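Local coordinates for Ketoacyl_synth_N domain-containing protein (Photorhabdus luminescens subsp. laumondii, PDB 6SMO) that probably acts in ketoacyl-chain assembly as a member of the 3-oxoacyl-[acyl-carrier-protein] synthase family, and has a poly-oxo dodecanal bound in a pocket, at residues I66-I74 with C183-S191; D217-L225 with L310-I320. One frame throughout, in Å; residues are numbered along the deposited sequence.

Interaction 1: I66-I74 with C183-S191; sequences IDEFSVYGI and CGASEHLSS
Phe69 and His188 bring their CA atoms to 4.9 Å where the first turns of helix 68-74 lie over strand 183-187 and the loop after it; the helix and strand axes run roughly antiparallel, at 143°, and approach to 7.0 Å. Gly73 faces Ser186 one turn further on, and with no side chain there the serine can lie close to the helix backbone, which probably suits glycine to this place. Ser186 sends OG to Phe69 O at 2.6 Å, its chi1 of -178° turning the hydroxyl away from its own N and toward the helix. This bond lies in the carbonyl plane, on a lone pair. The same carbonyl receives Gly73 N, so it keeps its helical bond and accepts a second from the strand; a small hydroxyl suits this place because it is both a donor and compact. In the thiolase fold of ketoacyl synthases, helices pack on the faces of central sheets, and here helix 68-84 covers strand 180-187, with the Phe69 side chain about 9 Å from the bound ligand. Beyond the strand's end, His188 meets Glu68 over one face and Tyr72 at its rim. Glu68 CB sits 3.6 Å from the imidazole centroid in a CH-pi contact, while the bent chain carries its carboxylate away to a salt bridge with Arg63. The Tyr72 ring meets the histidine rim to rim, the planes 39° apart, and His188 ND1 gives a weak hydrogen bond to Tyr72 OH at 3.3 Å. That phenol oxygen also has a weak bond with Glu220, so a long, rigid ring with a polar end links helix, loop and neighbouring strand. Nearer the backbone, Tyr72 CD2 has Glu187 O at the ring edge, 3.5 Å away. Asp67, the N-cap, weakly accepts Phe69 N through OD2, and its OD1 takes His109 N.

Interaction 2: D217-L225 with L310-I320; sequences DFSEGAAFL and LDNQFSVSGVI
Phe218 and Asn312 join their backbones in a single beta bridge, tying central strand 218-229 of the thiolase fold to a loop that probably corresponds to the glycine- and phenylalanine-rich loop of ketoacyl synthases. Asn312 N donates almost straight to Asp217 O (3.3 Å), and Ser219 N returns a weak bond to Asn312 O. From the bridge the Phe218 side chain starts with CB 3.6 Å from Asn312 O; the same oxygen lies at the ring edge, nearest CD1, which also meets Phe314 CE2. At CE1 the Phe218 ring reaches Asn312 ND2 and, at 3.7 Å, Phe314 CZ. The ring planes are almost parallel (3° apart), yet the rings meet rim to rim, a flat apolar pair that continues to Tyr162 of the partner PKS_KS chain, on which Phe314 packs. Asp311 lays CB beside Asp217 O, while its OD2 forms a salt bridge with Arg47. Farther along, small Ala223 allows a close approach: its CB touches Val316 CG1 in the loop, and Val319 CG1 and Ile320 CB at the start of helix 319-329. Leu225, larger, extends the apolar seam, its CD1 lying 4.0 Å from Val319 CG1.

How the interactions relate
Interactions 1 and 2 lie about 11 Å apart, centre to centre, and follow one another along the chain: 66-74 with 183-191 is complete before 217-225 begins. They share one sheet, in which strands 180-187 and 218-229 are antiparallel neighbours, joined for example by a probable hydrogen bond from Leu225 N to Cys183 O (2.8 Å). Helix 68-84 packs on one face, where Ala222 CB meets Tyr72 O, whereas segment 310-320 packs on the other, where Ser315 O meets Ala185 CB. A further probable hydrogen bond joins Ser190 OG and Glu220 OE2. This layering is that of the thiolase fold; both contacts are buried, and interaction 1 reaches toward the ligand through Phe69.

Interaction 1: I66-I74 with C183-S191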
ATOM      1  N   ILE C  66      -0.830 -11.801 -12.742  1.00 47.59           N
ATOM      2  CA  ILE C  66      -1.385 -11.430 -11.402  1.00 47.08           C
ATOM      3  C   ILE C  66      -1.471 -12.677 -10.512  1.00 46.61           C
ATOM      4  O   ILE C  66      -1.660 -13.785 -11.052  1.00 46.79           O
ATOM      5  CB  ILE C  66      -2.750 -10.721 -11.527  1.00 46.69           C
ATOM      6  CG1 ILE C  66      -3.836 -11.642 -12.095  1.00 47.09           C
ATOM      7  CG2 ILE C  66      -2.607  -9.438 -12.334  1.00 46.63           C
ATOM      8  CD1 ILE C  66      -5.218 -11.029 -12.131  1.00 47.05           C
ATOM      9  N   ASP C  67      -1.347 -12.480  -9.194  1.00 46.23           N
ATOM     10  CA  ASP C  67      -1.470 -13.535  -8.152  1.00 45.99           C
ATOM     11  C   ASP C  67      -2.957 -13.823  -7.913  1.00 45.88           C
ATOM     12  O   ASP C  67      -3.792 -12.997  -8.329  1.00 45.98           O
ATOM     13  CB  ASP C  67      -0.764 -13.116  -6.860  1.00 45.51           C
ATOM     14  CG  ASP C  67      -0.616 -14.241  -5.850  1.00 45.26           C
ATOM     15  OD1 ASP C  67       0.381 -14.980  -5.941  1.00 46.27           O
ATOM     16  OD2 ASP C  67      -1.508 -14.376  -4.989  1.00 44.91           O
ATOM     17  N   GLU C  68      -3.266 -14.947  -7.257  1.00 45.96           N
ATOM     18  CA  GLU C  68      -4.649 -15.453  -7.030  1.00 46.25           C
ATOM     19  C   GLU C  68      -5.439 -14.510  -6.110  1.00 44.76           C
ATOM     20  O   GLU C  68      -6.680 -14.498  -6.233  1.00 45.05           O
ATOM     21  CB  GLU C  68      -4.608 -16.871  -6.454  1.00 47.09           C
ATOM     22  CG  GLU C  68      -4.168 -17.922  -7.458  1.00 48.69           C
ATOM     23  CD  GLU C  68      -5.083 -18.078  -8.661  1.00 50.17           C
ATOM     24  OE1 GLU C  68      -6.315 -18.117  -8.467  1.00 51.12           O
ATOM     25  OE2 GLU C  68      -4.561 -18.149  -9.791  1.00 50.86           O
ATOM     26  N   PHE C  69      -4.775 -13.757  -5.227  1.00 43.40           N
ATOM     27  CA  PHE C  69      -5.436 -12.818  -4.278  1.00 42.37           C
ATOM     28  C   PHE C  69      -6.052 -11.654  -5.067  1.00 41.42           C
ATOM     29  O   PHE C  69      -7.131 -11.171  -4.673  1.00 40.37           O
ATOM     30  CB  PHE C  69      -4.472 -12.350  -3.181  1.00 41.87           C
ATOM     31  CG  PHE C  69      -3.722 -11.072  -3.463  1.00 41.52           C
ATOM     32  CD1 PHE C  69      -2.514 -11.093  -4.144  1.00 41.59           C
ATOM     33  CD2 PHE C  69      -4.211  -9.849  -3.028  1.00 41.01           C
ATOM     34  CE1 PHE C  69      -1.820  -9.919  -4.395  1.00 41.15           C
ATOM     35  CE2 PHE C  69      -3.515  -8.675  -3.281  1.00 40.66           C
ATOM     36  CZ  PHE C  69      -2.321  -8.713  -3.964  1.00 40.85           C
ATOM     37  N   SER C  70      -5.392 -11.226  -6.150  1.00 41.13           N
ATOM     38  CA  SER C  70      -5.898 -10.201  -7.102  1.00 41.16           C
ATOM     39  C   SER C  70      -7.040 -10.788  -7.942  1.00 41.18           C
ATOM     40  O   SER C  70      -7.991 -10.039  -8.241  1.00 40.46           O
ATOM     41  CB  SER C  70      -4.792  -9.654  -7.971  1.00 41.30           C
ATOM     42  OG  SER C  70      -3.917  -8.830  -7.216  1.00 41.52           O
ATOM     43  N   VAL C  71      -6.947 -12.074  -8.304  1.00 41.07           N
ATOM     44  CA  VAL C  71      -7.994 -12.819  -9.067  1.00 41.30           C
ATOM     45  C   VAL C  71      -9.275 -12.866  -8.223  1.00 41.12           C
ATOM     46  O   VAL C  71     -10.346 -12.534  -8.765  1.00 41.48           O
ATOM     47  CB  VAL C  71      -7.517 -14.232  -9.465  1.00 41.63           C
ATOM     48  CG1 VAL C  71      -8.650 -15.093 -10.008  1.00 42.04           C
ATOM     49  CG2 VAL C  71      -6.371 -14.177 -10.463  1.00 41.75           C
ATOM     50  N   TYR C  72      -9.161 -13.252  -6.946  1.00 40.68           N
ATOM     51  CA  TYR C  72     -10.288 -13.345  -5.977  1.00 40.60           C
ATOM     52  C   TYR C  72     -10.931 -11.966  -5.787  1.00 40.45           C
ATOM     53  O   TYR C  72     -12.164 -11.893  -5.625  1.00 40.06           O
ATOM     54  CB  TYR C  72      -9.818 -13.887  -4.623  1.00 40.28           C
ATOM     55  CG  TYR C  72      -9.240 -15.281  -4.622  1.00 40.37           C
ATOM     56  CD1 TYR C  72      -9.671 -16.253  -5.512  1.00 40.66           C
ATOM     57  CD2 TYR C  72      -8.273 -15.640  -3.696  1.00 40.20           C
ATOM     58  CE1 TYR C  72      -9.138 -17.533  -5.499  1.00 41.05           C
ATOM     59  CE2 TYR C  72      -7.734 -16.916  -3.665  1.00 40.46           C
ATOM     60  CZ  TYR C  72      -8.168 -17.868  -4.570  1.00 41.05           C
ATOM     61  OH  TYR C  72      -7.641 -19.127  -4.546  1.00 41.67           O
ATOM     62  N   GLY C  73     -10.114 -10.907  -5.794  1.00 40.44           N
ATOM     63  CA  GLY C  73     -10.558  -9.512  -5.602  1.00 40.36           C
ATOM     64  C   GLY C  73     -11.433  -9.027  -6.746  1.00 40.69           C
ATOM     65  O   GLY C  73     -12.482  -8.418  -6.463  1.00 40.48           O
ATOM     66  N   ILE C  74     -11.023  -9.295  -7.990  1.00 41.47           N
ATOM     67  CA  ILE C  74     -11.685  -8.789  -9.233  1.00 41.66           C
ATOM     68  C   ILE C  74     -13.053  -9.468  -9.398  1.00 41.78           C
ATOM     69  O   ILE C  74     -14.014  -8.755  -9.752  1.00 41.85           O
ATOM     70  CB  ILE C  74     -10.773  -8.987 -10.464  1.00 41.68           C
ATOM     71  CG1 ILE C  74      -9.500  -8.141 -10.359  1.00 41.36           C
ATOM     72  CG2 ILE C  74     -11.523  -8.697 -11.757  1.00 41.99           C
ATOM     73  CD1 ILE C  74      -8.359  -8.630 -11.221  1.00 41.60           C
ATOM     74  N   CYS C 183     -14.960  -0.852  -1.693  1.00 35.06           N
ATOM     75  CA  CYS C 183     -14.230  -1.216  -0.450  1.00 35.23           C
ATOM     76  C   CYS C 183     -14.388  -2.716  -0.178  1.00 34.90           C
ATOM     77  O   CYS C 183     -15.479  -3.255  -0.452  1.00 35.87           O
ATOM     78  CB  CYS C 183     -14.731  -0.411   0.743  1.00 35.53           C
ATOM     79  SG  CYS C 183     -16.430  -0.815   1.221  1.00 36.77           S
ATOM     80  N   GLY C 184     -13.340  -3.358   0.344  1.00 34.15           N
ATOM     81  CA  GLY C 184     -13.342  -4.794   0.683  1.00 33.98           C
ATOM     82  C   GLY C 184     -11.948  -5.316   0.980  1.00 33.73           C
ATOM     83  O   GLY C 184     -11.063  -4.499   1.309  1.00 33.19           O
ATOM     84  N   ALA C 185     -11.763  -6.634   0.860  1.00 33.92           N
ATOM     85  CA  ALA C 185     -10.506  -7.351   1.177  1.00 33.84           C
ATOM     86  C   ALA C 185     -10.421  -8.652   0.371  1.00 34.12           C
ATOM     87  O   ALA C 185     -11.453  -9.086  -0.178  1.00 34.04           O
ATOM     88  CB  ALA C 185     -10.439  -7.617   2.661  1.00 33.77           C
ATOM     89  N   SER C 186      -9.223  -9.241   0.313  1.00 34.39           N
ATOM     90  CA  SER C 186      -8.930 -10.525  -0.376  1.00 35.17           C
ATOM     91  C   SER C 186      -7.658 -11.149   0.208  1.00 35.54           C
ATOM     92  O   SER C 186      -6.756 -10.386   0.608  1.00 35.21           O
ATOM     93  CB  SER C 186      -8.805 -10.322  -1.863  1.00 35.31           C
ATOM     94  OG  SER C 186      -8.576 -11.557  -2.522  1.00 35.38           O
ATOM     95  N   GLU C 187      -7.590 -12.480   0.195  1.00 36.60           N
ATOM     96  CA  GLU C 187      -6.422 -13.233   0.710  1.00 37.68           C
ATOM     97  C   GLU C 187      -6.282 -14.568  -0.029  1.00 38.93           C
ATOM     98  O   GLU C 187      -7.295 -15.194  -0.331  1.00 38.64           O
ATOM     99  CB  GLU C 187      -6.619 -13.580   2.185  1.00 37.39           C
ATOM    100  CG  GLU C 187      -6.513 -12.411   3.142  1.00 37.09           C
ATOM    101  CD  GLU C 187      -5.134 -11.818   3.344  1.00 37.06           C
ATOM    102  OE1 GLU C 187      -5.043 -10.772   3.975  1.00 36.77           O
ATOM    103  OE2 GLU C 187      -4.167 -12.402   2.861  1.00 37.64           O
ATOM    104  N   HIS C 188      -5.039 -14.953  -0.307  1.00 40.73           N
ATOM    105  CA  HIS C 188      -4.638 -16.280  -0.850  1.00 42.27           C
ATOM    106  C   HIS C 188      -3.601 -16.900   0.094  1.00 43.53           C
ATOM    107  O   HIS C 188      -2.488 -16.343   0.190  1.00 43.92           O
ATOM    108  CB  HIS C 188      -4.107 -16.140  -2.282  1.00 42.89           C
ATOM    109  CG  HIS C 188      -3.699 -17.439  -2.893  1.00 43.98           C
ATOM    110  ND1 HIS C 188      -4.613 -18.314  -3.448  1.00 44.71           N
ATOM    111  CD2 HIS C 188      -2.487 -18.017  -3.035  1.00 44.61           C
ATOM    112  CE1 HIS C 188      -3.980 -19.374  -3.908  1.00 45.05           C
ATOM    113  NE2 HIS C 188      -2.674 -19.217  -3.667  1.00 44.99           N
ATOM    114  N   LEU C 189      -3.958 -18.004   0.761  1.00 44.95           N
ATOM    115  CA  LEU C 189      -3.151 -18.636   1.842  1.00 45.85           C
ATOM    116  C   LEU C 189      -2.688 -20.041   1.426  1.00 47.56           C
ATOM    117  O   LEU C 189      -2.105 -20.734   2.284  1.00 48.38           O
ATOM    118  CB  LEU C 189      -4.004 -18.709   3.114  1.00 45.52           C
ATOM    119  CG  LEU C 189      -4.671 -17.406   3.555  1.00 44.85           C
ATOM    120  CD1 LEU C 189      -5.603 -17.650   4.731  1.00 44.83           C
ATOM    121  CD2 LEU C 189      -3.637 -16.348   3.909  1.00 44.60           C
ATOM    122  N   SER C 190      -2.921 -20.442   0.171  1.00 48.97           N
ATOM    123  CA  SER C 190      -2.700 -21.828  -0.328  1.00 50.49           C
ATOM    124  C   SER C 190      -1.273 -22.010  -0.864  1.00 51.19           C
ATOM    125  O   SER C 190      -0.923 -23.161  -1.195  1.00 52.24           O
ATOM    126  CB  SER C 190      -3.724 -22.197  -1.371  1.00 50.74           C
ATOM    127  OG  SER C 190      -5.018 -22.282  -0.797  1.00 50.97           O
ATOM    128  N   SER C 191      -0.478 -20.935  -0.949  1.00 51.49           N
ATOM    129  CA  SER C 191       0.931 -20.969  -1.427  1.00 51.38           C
ATOM    130  C   SER C 191       1.811 -21.641  -0.375  1.00 51.73           C
ATOM    131  O   SER C 191       1.708 -21.323   0.808  1.00 50.53           O
ATOM    132  CB  SER C 191       1.433 -19.591  -1.783  1.00 51.31           C
ATOM    133  OG  SER C 191       1.500 -18.755  -0.639  1.00 51.14           O
TER

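Interaction 2: D217-L225 with L310-I320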
ATOM      1  N   ASP C 217      -9.931 -23.384  11.877  1.00 53.50           N
ATOM      2  CA  ASP C 217      -9.221 -23.545  10.580  1.00 53.10           C
ATOM      3  C   ASP C 217      -9.004 -22.158   9.962  1.00 50.89           C
ATOM      4  O   ASP C 217      -9.343 -21.155  10.625  1.00 50.25           O
ATOM      5  CB  ASP C 217     -10.007 -24.468   9.641  1.00 53.58           C
ATOM      6  CG  ASP C 217     -10.209 -25.871  10.185  1.00 54.36           C
ATOM      7  OD1 ASP C 217      -9.228 -26.450  10.695  1.00 55.05           O
ATOM      8  OD2 ASP C 217     -11.346 -26.376  10.096  1.00 54.50           O
ATOM      9  N   PHE C 218      -8.440 -22.110   8.750  1.00 49.90           N
ATOM     10  CA  PHE C 218      -8.291 -20.887   7.917  1.00 48.56           C
ATOM     11  C   PHE C 218      -8.992 -21.103   6.573  1.00 47.91           C
ATOM     12  O   PHE C 218      -9.100 -22.264   6.127  1.00 48.47           O
ATOM     13  CB  PHE C 218      -6.814 -20.548   7.696  1.00 48.19           C
ATOM     14  CG  PHE C 218      -6.003 -20.398   8.958  1.00 48.62           C
ATOM     15  CD1 PHE C 218      -5.875 -19.165   9.577  1.00 48.31           C
ATOM     16  CD2 PHE C 218      -5.363 -21.491   9.524  1.00 48.97           C
ATOM     17  CE1 PHE C 218      -5.127 -19.027  10.736  1.00 48.74           C
ATOM     18  CE2 PHE C 218      -4.615 -21.352  10.684  1.00 49.57           C
ATOM     19  CZ  PHE C 218      -4.498 -20.121  11.288  1.00 49.50           C
ATOM     20  N   SER C 219      -9.460 -20.018   5.959  1.00 46.53           N
ATOM     21  CA  SER C 219     -10.124 -20.077   4.633  1.00 46.04           C
ATOM     22  C   SER C 219      -9.674 -18.882   3.795  1.00 45.53           C
ATOM     23  O   SER C 219      -9.582 -17.785   4.334  1.00 45.35           O
ATOM     24  CB  SER C 219     -11.608 -20.077   4.770  1.00 45.74           C
ATOM     25  OG  SER C 219     -12.041 -21.174   5.545  1.00 46.22           O
ATOM     26  N   GLU C 220      -9.424 -19.102   2.509  1.00 45.43           N
ATOM     27  CA  GLU C 220      -9.028 -18.002   1.600  1.00 44.70           C
ATOM     28  C   GLU C 220     -10.260 -17.525   0.832  1.00 43.50           C
ATOM     29  O   GLU C 220     -11.323 -18.121   0.966  1.00 44.04           O
ATOM     30  CB  GLU C 220      -7.947 -18.480   0.634  1.00 45.64           C
ATOM     31  CG  GLU C 220      -8.400 -19.602  -0.276  1.00 46.77           C
ATOM     32  CD  GLU C 220      -7.315 -20.087  -1.215  1.00 47.94           C
ATOM     33  OE1 GLU C 220      -7.636 -20.726  -2.230  1.00 49.25           O
ATOM     34  OE2 GLU C 220      -6.145 -19.847  -0.915  1.00 48.22           O
ATOM     35  N   GLY C 221     -10.103 -16.455   0.069  1.00 41.62           N
ATOM     36  CA  GLY C 221     -11.195 -15.896  -0.750  1.00 40.86           C
ATOM     37  C   GLY C 221     -11.178 -14.380  -0.749  1.00 39.58           C
ATOM     38  O   GLY C 221     -10.088 -13.800  -0.569  1.00 39.04           O
ATOM     39  N   ALA C 222     -12.344 -13.758  -0.938  1.00 38.80           N
ATOM     40  CA  ALA C 222     -12.512 -12.290  -1.038  1.00 37.85           C
ATOM     41  C   ALA C 222     -13.951 -11.892  -0.696  1.00 37.14           C
ATOM     42  O   ALA C 222     -14.860 -12.736  -0.837  1.00 37.67           O
ATOM     43  CB  ALA C 222     -12.130 -11.827  -2.423  1.00 37.55           C
ATOM     44  N   ALA C 223     -14.130 -10.644  -0.258  1.00 36.08           N
ATOM     45  CA  ALA C 223     -15.427 -10.017   0.078  1.00 35.68           C
ATOM     46  C   ALA C 223     -15.326  -8.512  -0.189  1.00 35.28           C
ATOM     47  O   ALA C 223     -14.359  -7.896   0.300  1.00 34.92           O
ATOM     48  CB  ALA C 223     -15.778 -10.305   1.517  1.00 35.30           C
ATOM     49  N   PHE C 224     -16.269  -7.956  -0.955  1.00 35.30           N
ATOM     50  CA  PHE C 224     -16.302  -6.525  -1.356  1.00 35.40           C
ATOM     51  C   PHE C 224     -17.727  -5.975  -1.227  1.00 35.61           C
ATOM     52  O   PHE C 224     -18.699  -6.736  -1.416  1.00 35.88           O
ATOM     53  CB  PHE C 224     -15.761  -6.350  -2.777  1.00 35.28           C
ATOM     54  CG  PHE C 224     -14.264  -6.174  -2.855  1.00 35.25           C
ATOM     55  CD1 PHE C 224     -13.419  -7.273  -2.886  1.00 35.46           C
ATOM     56  CD2 PHE C 224     -13.701  -4.907  -2.888  1.00 35.06           C
ATOM     57  CE1 PHE C 224     -12.045  -7.109  -2.953  1.00 35.26           C
ATOM     58  CE2 PHE C 224     -12.326  -4.745  -2.956  1.00 34.87           C
ATOM     59  CZ  PHE C 224     -11.500  -5.845  -2.988  1.00 34.96           C
ATOM     60  N   LEU C 225     -17.824  -4.680  -0.906  1.00 35.63           N
ATOM     61  CA  LEU C 225     -19.090  -3.906  -0.814  1.00 36.04           C
ATOM     62  C   LEU C 225     -19.002  -2.705  -1.760  1.00 36.28           C
ATOM     63  O   LEU C 225     -17.889  -2.166  -1.928  1.00 36.63           O
ATOM     64  CB  LEU C 225     -19.297  -3.441   0.633  1.00 36.08           C
ATOM     65  CG  LEU C 225     -19.438  -4.547   1.678  1.00 36.23           C
ATOM     66  CD1 LEU C 225     -18.087  -4.919   2.273  1.00 36.26           C
ATOM     67  CD2 LEU C 225     -20.398  -4.129   2.781  1.00 36.45           C
ATOM     68  N   LEU C 310     -17.022 -19.649   9.295  1.00 48.02           N
ATOM     69  CA  LEU C 310     -16.301 -18.882   8.246  1.00 47.28           C
ATOM     70  C   LEU C 310     -14.777 -19.023   8.349  1.00 46.67           C
ATOM     71  O   LEU C 310     -14.124 -18.711   7.365  1.00 45.04           O
ATOM     72  CB  LEU C 310     -16.722 -17.412   8.331  1.00 46.76           C
ATOM     73  CG  LEU C 310     -18.169 -17.115   7.950  1.00 46.96           C
ATOM     74  CD1 LEU C 310     -18.490 -15.649   8.168  1.00 46.71           C
ATOM     75  CD2 LEU C 310     -18.439 -17.503   6.509  1.00 47.07           C
ATOM     76  N   ASP C 311     -14.231 -19.298   9.538  1.00 46.69           N
ATOM     77  CA  ASP C 311     -12.773 -19.498   9.811  1.00 46.75           C
ATOM     78  C   ASP C 311     -12.001 -18.171   9.861  1.00 45.40           C
ATOM     79  O   ASP C 311     -12.582 -17.110   9.644  1.00 45.51           O
ATOM     80  CB  ASP C 311     -12.096 -20.585   8.965  1.00 47.97           C
ATOM     81  CG  ASP C 311     -12.927 -21.829   8.736  1.00 49.42           C
ATOM     82  OD1 ASP C 311     -13.247 -22.510   9.717  1.00 50.75           O
ATOM     83  OD2 ASP C 311     -13.254 -22.089   7.577  1.00 50.82           O
ATOM     84  N   ASN C 312     -10.695 -18.245  10.082  1.00 44.23           N
ATOM     85  CA  ASN C 312      -9.888 -17.005  10.130  1.00 43.16           C
ATOM     86  C   ASN C 312      -9.450 -16.691   8.701  1.00 42.59           C
ATOM     87  O   ASN C 312      -8.767 -17.518   8.107  1.00 43.40           O
ATOM     88  CB  ASN C 312      -8.699 -17.163  11.075  1.00 42.87           C
ATOM     89  CG  ASN C 312      -7.991 -15.861  11.361  1.00 42.46           C
ATOM     90  OD1 ASN C 312      -8.515 -14.795  11.083  1.00 42.05           O
ATOM     91  ND2 ASN C 312      -6.804 -15.939  11.921  1.00 42.29           N
ATOM     92  N   GLN C 313      -9.871 -15.544   8.173  1.00 41.69           N
ATOM     93  CA  GLN C 313      -9.498 -15.145   6.794  1.00 41.16           C
ATOM     94  C   GLN C 313      -8.620 -13.894   6.835  1.00 39.78           C
ATOM     95  O   GLN C 313      -8.376 -13.339   5.762  1.00 39.54           O
ATOM     96  CB  GLN C 313     -10.757 -14.883   5.973  1.00 41.38           C
ATOM     97  CG  GLN C 313     -11.800 -15.981   6.089  1.00 42.29           C
ATOM     98  CD  GLN C 313     -13.000 -15.685   5.230  1.00 42.34           C
ATOM     99  OE1 GLN C 313     -14.080 -15.373   5.720  1.00 42.25           O
ATOM    100  NE2 GLN C 313     -12.810 -15.770   3.930  1.00 42.64           N
ATOM    101  N   PHE C 314      -8.181 -13.484   8.029  1.00 39.27           N
ATOM    102  CA  PHE C 314      -7.365 -12.252   8.199  1.00 38.59           C
ATOM    103  C   PHE C 314      -8.162 -11.037   7.727  1.00 37.32           C
ATOM    104  O   PHE C 314      -9.213 -10.780   8.301  1.00 36.85           O
ATOM    105  CB  PHE C 314      -5.950 -12.409   7.642  1.00 38.90           C
ATOM    106  CG  PHE C 314      -5.229 -13.579   8.249  1.00 39.92           C
ATOM    107  CD1 PHE C 314      -4.552 -13.443   9.444  1.00 40.43           C
ATOM    108  CD2 PHE C 314      -5.285 -14.825   7.657  1.00 40.31           C
ATOM    109  CE1 PHE C 314      -3.917 -14.528  10.020  1.00 41.30           C
ATOM    110  CE2 PHE C 314      -4.649 -15.908   8.231  1.00 41.13           C
ATOM    111  CZ  PHE C 314      -3.966 -15.755   9.409  1.00 41.63           C
ATOM    112  N   SER C 315      -7.668 -10.334   6.710  1.00 36.96           N
ATOM    113  CA  SER C 315      -8.311  -9.093   6.212  1.00 36.80           C
ATOM    114  C   SER C 315      -9.746  -9.340   5.731  1.00 37.02           C
ATOM    115  O   SER C 315     -10.558  -8.426   5.840  1.00 36.29           O
ATOM    116  CB  SER C 315      -7.469  -8.393   5.185  1.00 36.59           C
ATOM    117  OG  SER C 315      -7.384  -9.151   3.996  1.00 36.71           O
ATOM    118  N   VAL C 316     -10.013 -10.488   5.118  1.00 37.81           N
ATOM    119  CA  VAL C 316     -11.388 -10.816   4.647  1.00 38.79           C
ATOM    120  C   VAL C 316     -12.324 -10.941   5.856  1.00 39.33           C
ATOM    121  O   VAL C 316     -13.503 -10.595   5.721  1.00 40.33           O
ATOM    122  CB  VAL C 316     -11.406 -12.054   3.732  1.00 38.96           C
ATOM    123  CG1 VAL C 316     -12.758 -12.247   3.074  1.00 39.34           C
ATOM    124  CG2 VAL C 316     -10.325 -11.965   2.675  1.00 38.94           C
ATOM    125  N   SER C 317     -11.835 -11.496   6.966  1.00 39.86           N
ATOM    126  CA  SER C 317     -12.655 -11.618   8.198  1.00 40.48           C
ATOM    127  C   SER C 317     -13.102 -10.225   8.648  1.00 40.31           C
ATOM    128  O   SER C 317     -12.268  -9.321   8.717  1.00 40.17           O
ATOM    129  CB  SER C 317     -11.909 -12.322   9.279  1.00 40.93           C
ATOM    130  OG  SER C 317     -11.762 -13.687   8.959  1.00 42.04           O
ATOM    131  N   GLY C 318     -14.370 -10.094   9.011  1.00 40.55           N
ATOM    132  CA  GLY C 318     -14.933  -8.777   9.366  1.00 40.28           C
ATOM    133  C   GLY C 318     -15.582  -8.109   8.165  1.00 40.28           C
ATOM    134  O   GLY C 318     -16.647  -7.487   8.344  1.00 40.84           O
ATOM    135  N   VAL C 319     -14.963  -8.232   6.985  1.00 39.77           N
ATOM    136  CA  VAL C 319     -15.486  -7.701   5.690  1.00 39.83           C
ATOM    137  C   VAL C 319     -16.605  -8.627   5.196  1.00 40.32           C
ATOM    138  O   VAL C 319     -17.686  -8.107   4.856  1.00 40.89           O
ATOM    139  CB  VAL C 319     -14.368  -7.550   4.638  1.00 39.46           C
ATOM    140  CG1 VAL C 319     -14.910  -7.094   3.291  1.00 39.57           C
ATOM    141  CG2 VAL C 319     -13.269  -6.613   5.112  1.00 38.69           C
ATOM    142  N   ILE C 320     -16.356  -9.939   5.192  1.00 40.32           N
ATOM    143  CA  ILE C 320     -17.354 -10.957   4.748  1.00 40.60           C
ATOM    144  C   ILE C 320     -18.549 -10.914   5.700  1.00 40.49           C
ATOM    145  O   ILE C 320     -19.667 -11.144   5.243  1.00 41.13           O
ATOM    146  CB  ILE C 320     -16.726 -12.359   4.622  1.00 40.80           C
ATOM    147  CG1 ILE C 320     -17.701 -13.362   4.004  1.00 41.34           C
ATOM    148  CG2 ILE C 320     -16.182 -12.849   5.952  1.00 40.74           C
ATOM    149  CD1 ILE C 320     -17.031 -14.493   3.277  1.00 41.59           C
TER